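PDB 4ART: structural protein ORF273 from Acidianus two-tailed virus, which is a heat- and acid-stable virion structural protein of an archaeal virus, with a new fold, whose precise role is not established. Local coordinates for residues P152-L165 with Y239-W253. Residues are numbered along the deposited sequence; the frame is centred on the assembly and turned at random.
Sequences PQYLAVNIYDIDSL and YLQLFPTPYQVCYEW
Trp253 N donates to Gln153 O at 2.7 Å, and an N-H...O angle of 177° makes this short bond almost straight, although the donor stands above the carbonyl plane. It closes one end of an antiparallel ladder in which Leu155–Tyr251, Val157–Val249 and Ile159–Tyr247 are hydrogen-bonded pairs, each joined by two backbone bonds. Tyr154–Glu252, Ala156–Cys250 and Asn158–Gln248 are the non-hydrogen-bonded pairs that alternate with them.

Leu155, Val157, Ile159 and Tyr251 share one face of the sheet, Ala156, Cys250, Asn158 and Gln248 the other. On the first, Tyr251 has CG anti to its carbonyl carbon, which lays the ring along Leu155, with CD1 3.7 Å from Leu155 CD2, and brings Val157 CG2 to the ring edge. On the second, the side chains of Asn158 and Gln248 lie side by side and point the same way, but their amide planes are 72° apart; Gln248 NE2 reaches Asn158 OD1 at 2.9 Å, but the 132° angle at hydrogen marks a bent bond. Beside them Ala156 CB meets Cys250 SG at 4.0 Å.

Prolines pack on aromatic rings near both ends. Pro152 CG stands over the five-membered ring of Trp253, 4.1 Å from its centroid and almost on the ring normal, whereas Pro246 CB covers one face of Tyr160 at 3.8 Å from the centroid. Farther on, Pro244 CG abuts Ser164 CB at 3.8 Å, linking the approach to strand 247-253 with the first turn of helix 162-168, where Asp161 OD1 caps Ser164 N.

The disulfide Cys250–Cys263 ties strand 247-253 to the start of helix 263-266. Within the mixed sheet, strand 154-161 lies between 139-146 and 247-253; helix 23-44 packs on the Tyr251 face, where the Tyr251 hydroxyl is hydrogen-bonded to Asp33, while helix 99-108 touches Ala156 and Gln248 on the other.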
loop_
_atom_site.group_PDB
_atom_site.type_symbol
_atom_site.label_atom_id
_atom_site.label_comp_id
_atom_site.label_asym_id
_atom_site.label_seq_id
_atom_site.Cartn_x
_atom_site.Cartn_y
_atom_site.Cartn_z
ATOM N N PRO A 152 2.150 -10.624 -19.940
ATOM C CA PRO A 152 2.811 -9.329 -19.739
ATOM C C PRO A 152 2.665 -8.420 -20.952
ATOM O O PRO A 152 2.730 -8.887 -22.091
ATOM C CB PRO A 152 4.282 -9.699 -19.476
ATOM C CG PRO A 152 4.367 -11.177 -19.566
ATOM C CD PRO A 152 3.130 -11.685 -20.225
ATOM N N GLN A 153 2.474 -7.120 -20.705
ATOM C CA GLN A 153 2.315 -6.132 -21.765
ATOM C C GLN A 153 3.415 -5.063 -21.723
ATOM O O GLN A 153 4.022 -4.793 -22.761
ATOM C CB GLN A 153 0.943 -5.437 -21.693
ATOM C CG GLN A 153 -0.293 -6.329 -21.619
ATOM C CD GLN A 153 -1.533 -5.489 -21.815
ATOM O OE1 GLN A 153 -1.834 -5.044 -22.924
ATOM N NE2 GLN A 153 -2.248 -5.197 -20.735
ATOM N N TYR A 154 3.625 -4.406 -20.551
ATOM C CA TYR A 154 4.596 -3.316 -20.431
ATOM C C TYR A 154 5.409 -3.317 -19.160
ATOM O O TYR A 154 4.989 -3.857 -18.138
ATOM C CB TYR A 154 3.906 -1.939 -20.579
ATOM C CG TYR A 154 2.939 -1.842 -21.738
ATOM C CD1 TYR A 154 3.400 -1.724 -23.053
ATOM C CD2 TYR A 154 1.563 -1.844 -21.527
ATOM C CE1 TYR A 154 2.511 -1.608 -24.128
ATOM C CE2 TYR A 154 0.666 -1.754 -22.594
ATOM C CZ TYR A 154 1.145 -1.623 -23.894
ATOM O OH TYR A 154 0.271 -1.534 -24.953
ATOM N N LEU A 155 6.574 -2.662 -19.231
ATOM C CA LEU A 155 7.477 -2.417 -18.114
ATOM C C LEU A 155 7.866 -0.960 -18.130
ATOM O O LEU A 155 8.138 -0.409 -19.186
ATOM C CB LEU A 155 8.746 -3.325 -18.175
ATOM C CG LEU A 155 9.926 -2.997 -17.215
ATOM C CD1 LEU A 155 9.540 -3.159 -15.748
ATOM C CD2 LEU A 155 11.151 -3.834 -17.529
ATOM N N ALA A 156 7.842 -0.326 -16.954
ATOM C CA ALA A 156 8.287 1.042 -16.752
ATOM C C ALA A 156 9.261 1.012 -15.588
ATOM O O ALA A 156 8.995 0.387 -14.565
ATOM C CB ALA A 156 7.124 1.959 -16.444
ATOM N N VAL A 157 10.430 1.592 -15.790
ATOM C CA VAL A 157 11.470 1.606 -14.770
ATOM C C VAL A 157 11.687 3.090 -14.425
ATOM O O VAL A 157 12.015 3.882 -15.317
ATOM C CB VAL A 157 12.782 0.945 -15.275
ATOM C CG1 VAL A 157 13.848 0.931 -14.178
ATOM C CG2 VAL A 157 12.555 -0.456 -15.848
ATOM N N ASN A 158 11.506 3.443 -13.145
ATOM C CA ASN A 158 11.688 4.802 -12.593
ATOM C C ASN A 158 12.875 4.823 -11.650
ATOM O O ASN A 158 12.859 4.134 -10.645
ATOM C CB ASN A 158 10.413 5.260 -11.839
ATOM C CG ASN A 158 9.261 5.530 -12.775
ATOM O OD1 ASN A 158 9.417 6.145 -13.800
ATOM N ND2 ASN A 158 8.181 4.791 -12.656
ATOM N N ILE A 159 13.892 5.634 -11.966
ATOM C CA ILE A 159 15.111 5.745 -11.181
ATOM C C ILE A 159 15.176 7.062 -10.424
ATOM O O ILE A 159 15.226 8.134 -11.025
ATOM C CB ILE A 159 16.354 5.473 -12.068
ATOM C CG1 ILE A 159 16.238 4.087 -12.753
ATOM C CG2 ILE A 159 17.601 5.577 -11.238
ATOM C CD1 ILE A 159 17.118 3.902 -13.893
ATOM N N TYR A 160 15.242 6.972 -9.093
ATOM C CA TYR A 160 15.307 8.145 -8.211
ATOM C C TYR A 160 16.658 8.185 -7.543
ATOM O O TYR A 160 17.129 7.171 -7.044
ATOM C CB TYR A 160 14.225 8.041 -7.103
ATOM C CG TYR A 160 12.800 7.941 -7.611
ATOM C CD1 TYR A 160 12.243 6.711 -7.948
ATOM C CD2 TYR A 160 12.019 9.085 -7.797
ATOM C CE1 TYR A 160 10.948 6.618 -8.452
ATOM C CE2 TYR A 160 10.719 9.002 -8.276
ATOM C CZ TYR A 160 10.192 7.770 -8.616
ATOM O OH TYR A 160 8.897 7.698 -9.055
ATOM N N ASP A 161 17.237 9.363 -7.469
ATOM C CA ASP A 161 18.482 9.632 -6.752
ATOM C C ASP A 161 18.035 9.831 -5.302
ATOM O O ASP A 161 17.240 10.728 -5.035
ATOM C CB ASP A 161 19.153 10.922 -7.291
ATOM C CG ASP A 161 20.439 11.273 -6.554
ATOM O OD1 ASP A 161 20.368 11.966 -5.537
ATOM O OD2 ASP A 161 21.495 10.806 -6.962
ATOM N N ILE A 162 18.531 9.005 -4.379
ATOM C CA ILE A 162 18.126 9.037 -2.969
ATOM C C ILE A 162 18.403 10.377 -2.270
ATOM O O ILE A 162 17.526 10.868 -1.574
ATOM C CB ILE A 162 18.639 7.769 -2.185
ATOM C CG1 ILE A 162 17.976 6.480 -2.767
ATOM C CG2 ILE A 162 18.409 7.903 -0.654
ATOM C CD1 ILE A 162 18.565 5.199 -2.349
ATOM N N ASP A 163 19.592 10.966 -2.469
ATOM C CA ASP A 163 19.966 12.252 -1.869
ATOM C C ASP A 163 19.015 13.360 -2.267
ATOM O O ASP A 163 18.605 14.156 -1.422
ATOM C CB ASP A 163 21.384 12.679 -2.318
ATOM C CG ASP A 163 22.527 11.840 -1.810
ATOM O OD1 ASP A 163 22.334 11.124 -0.804
ATOM O OD2 ASP A 163 23.640 11.947 -2.382
ATOM N N SER A 164 18.713 13.429 -3.572
ATOM C CA SER A 164 17.851 14.442 -4.188
ATOM C C SER A 164 16.466 14.317 -3.628
ATOM O O SER A 164 15.883 15.320 -3.226
ATOM C CB SER A 164 17.821 14.266 -5.704
ATOM O OG SER A 164 18.825 15.076 -6.272
ATOM N N LEU A 165 15.959 13.087 -3.554
ATOM C CA LEU A 165 14.662 12.798 -2.985
ATOM C C LEU A 165 14.590 13.189 -1.502
ATOM O O LEU A 165 13.631 13.842 -1.091
ATOM C CB LEU A 165 14.348 11.304 -3.174
ATOM C CG LEU A 165 12.915 10.910 -2.999
ATOM C CD1 LEU A 165 11.970 11.838 -3.791
ATOM C CD2 LEU A 165 12.715 9.502 -3.452
ATOM N N TYR A 239 4.733 18.944 -7.213
ATOM C CA TYR A 239 5.581 17.770 -7.261
ATOM C C TYR A 239 6.575 17.818 -8.443
ATOM O O TYR A 239 7.758 17.572 -8.233
ATOM C CB TYR A 239 4.729 16.494 -7.286
ATOM C CG TYR A 239 5.539 15.248 -7.531
ATOM C CD1 TYR A 239 6.358 14.718 -6.535
ATOM C CD2 TYR A 239 5.588 14.667 -8.791
ATOM C CE1 TYR A 239 7.169 13.609 -6.778
ATOM C CE2 TYR A 239 6.362 13.533 -9.036
ATOM C CZ TYR A 239 7.141 12.994 -8.020
ATOM O OH TYR A 239 7.930 11.882 -8.246
ATOM N N LEU A 240 6.092 18.124 -9.671
ATOM C CA LEU A 240 6.908 18.214 -10.894
ATOM C C LEU A 240 7.972 19.314 -10.838
ATOM O O LEU A 240 9.058 19.154 -11.403
ATOM C CB LEU A 240 6.018 18.383 -12.128
ATOM C CG LEU A 240 5.112 17.164 -12.451
ATOM C CD1 LEU A 240 4.269 17.435 -13.675
ATOM C CD2 LEU A 240 5.923 15.851 -12.625
ATOM N N GLN A 241 7.663 20.412 -10.137
ATOM C CA GLN A 241 8.576 21.536 -9.946
ATOM C C GLN A 241 9.623 21.301 -8.847
ATOM O O GLN A 241 10.819 21.465 -9.092
ATOM C CB GLN A 241 7.800 22.833 -9.624
ATOM C CG GLN A 241 6.890 23.348 -10.727
ATOM C CD GLN A 241 7.637 23.803 -11.948
ATOM O OE1 GLN A 241 8.345 24.824 -11.930
ATOM N NE2 GLN A 241 7.470 23.057 -13.041
ATOM N N LEU A 242 9.166 20.933 -7.640
ATOM C CA LEU A 242 9.980 20.808 -6.438
ATOM C C LEU A 242 10.775 19.531 -6.243
ATOM O O LEU A 242 11.830 19.553 -5.615
ATOM C CB LEU A 242 9.103 21.106 -5.194
ATOM C CG LEU A 242 8.348 22.451 -5.187
ATOM C CD1 LEU A 242 7.548 22.619 -3.901
ATOM C CD2 LEU A 242 9.297 23.626 -5.349
ATOM N N PHE A 243 10.232 18.420 -6.679
ATOM C CA PHE A 243 10.844 17.118 -6.463
ATOM C C PHE A 243 11.741 16.751 -7.647
ATOM O O PHE A 243 11.506 17.228 -8.752
ATOM C CB PHE A 243 9.739 16.075 -6.227
ATOM C CG PHE A 243 9.350 15.919 -4.776
ATOM C CD1 PHE A 243 8.839 16.995 -4.056
ATOM C CD2 PHE A 243 9.548 14.720 -4.116
ATOM C CE1 PHE A 243 8.505 16.860 -2.698
ATOM C CE2 PHE A 243 9.214 14.584 -2.761
ATOM C CZ PHE A 243 8.703 15.657 -2.064
ATOM N N PRO A 244 12.792 15.934 -7.440
ATOM C CA PRO A 244 13.624 15.534 -8.587
ATOM C C PRO A 244 12.866 14.605 -9.564
ATOM O O PRO A 244 12.163 13.683 -9.158
ATOM C CB PRO A 244 14.797 14.804 -7.915
ATOM C CG PRO A 244 14.193 14.220 -6.655
ATOM C CD PRO A 244 13.230 15.273 -6.184
ATOM N N THR A 245 12.991 14.873 -10.848
ATOM C CA THR A 245 12.368 14.073 -11.885
ATOM C C THR A 245 13.096 12.697 -11.919
ATOM O O THR A 245 14.339 12.682 -12.034
ATOM C CB THR A 245 12.490 14.802 -13.276
ATOM O OG1 THR A 245 12.010 16.133 -13.162
ATOM C CG2 THR A 245 11.674 14.127 -14.335
ATOM N N PRO A 246 12.369 11.553 -11.841
ATOM C CA PRO A 246 13.049 10.257 -11.997
ATOM C C PRO A 246 13.497 10.019 -13.448
ATOM O O PRO A 246 12.884 10.536 -14.369
ATOM C CB PRO A 246 11.959 9.230 -11.639
ATOM C CG PRO A 246 10.715 9.868 -12.009
ATOM C CD PRO A 246 10.905 11.372 -11.755
ATOM N N TYR A 247 14.538 9.230 -13.648
ATOM C CA TYR A 247 14.952 8.855 -14.984
ATOM C C TYR A 247 14.037 7.693 -15.307
ATOM O O TYR A 247 14.010 6.694 -14.589
ATOM C CB TYR A 247 16.403 8.428 -14.966
ATOM C CG TYR A 247 17.016 8.288 -16.329
ATOM C CD1 TYR A 247 17.674 9.357 -16.932
ATOM C CD2 TYR A 247 17.010 7.061 -16.994
ATOM C CE1 TYR A 247 18.334 9.203 -18.145
ATOM C CE2 TYR A 247 17.689 6.888 -18.189
ATOM C CZ TYR A 247 18.341 7.965 -18.765
ATOM O OH TYR A 247 18.957 7.817 -19.969
ATOM N N GLN A 248 13.203 7.871 -16.324
ATOM C CA GLN A 248 12.153 6.913 -16.656
ATOM C C GLN A 248 12.397 6.172 -17.966
ATOM O O GLN A 248 12.594 6.808 -19.008
ATOM C CB GLN A 248 10.814 7.660 -16.663
ATOM C CG GLN A 248 9.577 6.783 -16.791
ATOM C CD GLN A 248 8.337 7.626 -16.596
ATOM O OE1 GLN A 248 7.586 7.846 -17.541
ATOM N NE2 GLN A 248 8.106 8.142 -15.367
ATOM N N VAL A 249 12.434 4.815 -17.906
ATOM C CA VAL A 249 12.667 3.971 -19.109
ATOM C C VAL A 249 11.519 2.977 -19.260
ATOM O O VAL A 249 11.149 2.327 -18.279
ATOM C CB VAL A 249 14.073 3.291 -19.174
ATOM C CG1 VAL A 249 14.288 2.544 -20.483
ATOM C CG2 VAL A 249 15.186 4.295 -18.952
ATOM N N CYS A 250 10.948 2.883 -20.487
ATOM C CA CYS A 250 9.793 2.045 -20.784
ATOM C C CYS A 250 10.028 1.013 -21.867
ATOM O O CYS A 250 10.917 1.161 -22.696
ATOM C CB CYS A 250 8.536 2.873 -21.037
ATOM S SG CYS A 250 8.149 4.049 -19.725
ATOM N N TYR A 251 9.283 -0.093 -21.781
ATOM C CA TYR A 251 9.405 -1.261 -22.647
ATOM C C TYR A 251 8.050 -1.917 -22.881
ATOM O O TYR A 251 7.160 -1.839 -22.027
ATOM C CB TYR A 251 10.300 -2.321 -21.978
ATOM C CG TYR A 251 11.632 -1.831 -21.454
ATOM C CD1 TYR A 251 11.745 -1.287 -20.169
ATOM C CD2 TYR A 251 12.795 -1.969 -22.212
ATOM C CE1 TYR A 251 12.980 -0.890 -19.662
ATOM C CE2 TYR A 251 14.026 -1.532 -21.732
ATOM C CZ TYR A 251 14.119 -1.035 -20.440
ATOM O OH TYR A 251 15.346 -0.654 -19.967
ATOM N N GLU A 252 7.893 -2.554 -24.049
ATOM C CA GLU A 252 6.686 -3.303 -24.385
ATOM C C GLU A 252 7.068 -4.761 -24.557
ATOM O O GLU A 252 8.133 -5.044 -25.110
ATOM C CB GLU A 252 5.988 -2.750 -25.630
ATOM C CG GLU A 252 6.829 -2.781 -26.893
ATOM C CD GLU A 252 6.101 -2.472 -28.186
ATOM O OE1 GLU A 252 4.861 -2.284 -28.154
ATOM O OE2 GLU A 252 6.778 -2.429 -29.238
ATOM N N TRP A 253 6.236 -5.678 -24.043
ATOM C CA TRP A 253 6.462 -7.112 -24.186
ATOM C C TRP A 253 5.967 -7.509 -25.560
ATOM O O TRP A 253 4.779 -7.346 -25.860
ATOM C CB TRP A 253 5.727 -7.899 -23.107
ATOM C CG TRP A 253 6.076 -9.356 -23.092
ATOM C CD1 TRP A 253 5.342 -10.382 -23.613
ATOM C CD2 TRP A 253 7.263 -9.945 -22.546
ATOM N NE1 TRP A 253 5.984 -11.580 -23.396
ATOM C CE2 TRP A 253 7.169 -11.341 -22.750
ATOM C CE3 TRP A 253 8.403 -9.427 -21.906
ATOM C CZ2 TRP A 253 8.169 -12.227 -22.328
ATOM C CZ3 TRP A 253 9.398 -10.301 -21.500
ATOM C CH2 TRP A 253 9.279 -11.685 -21.713
#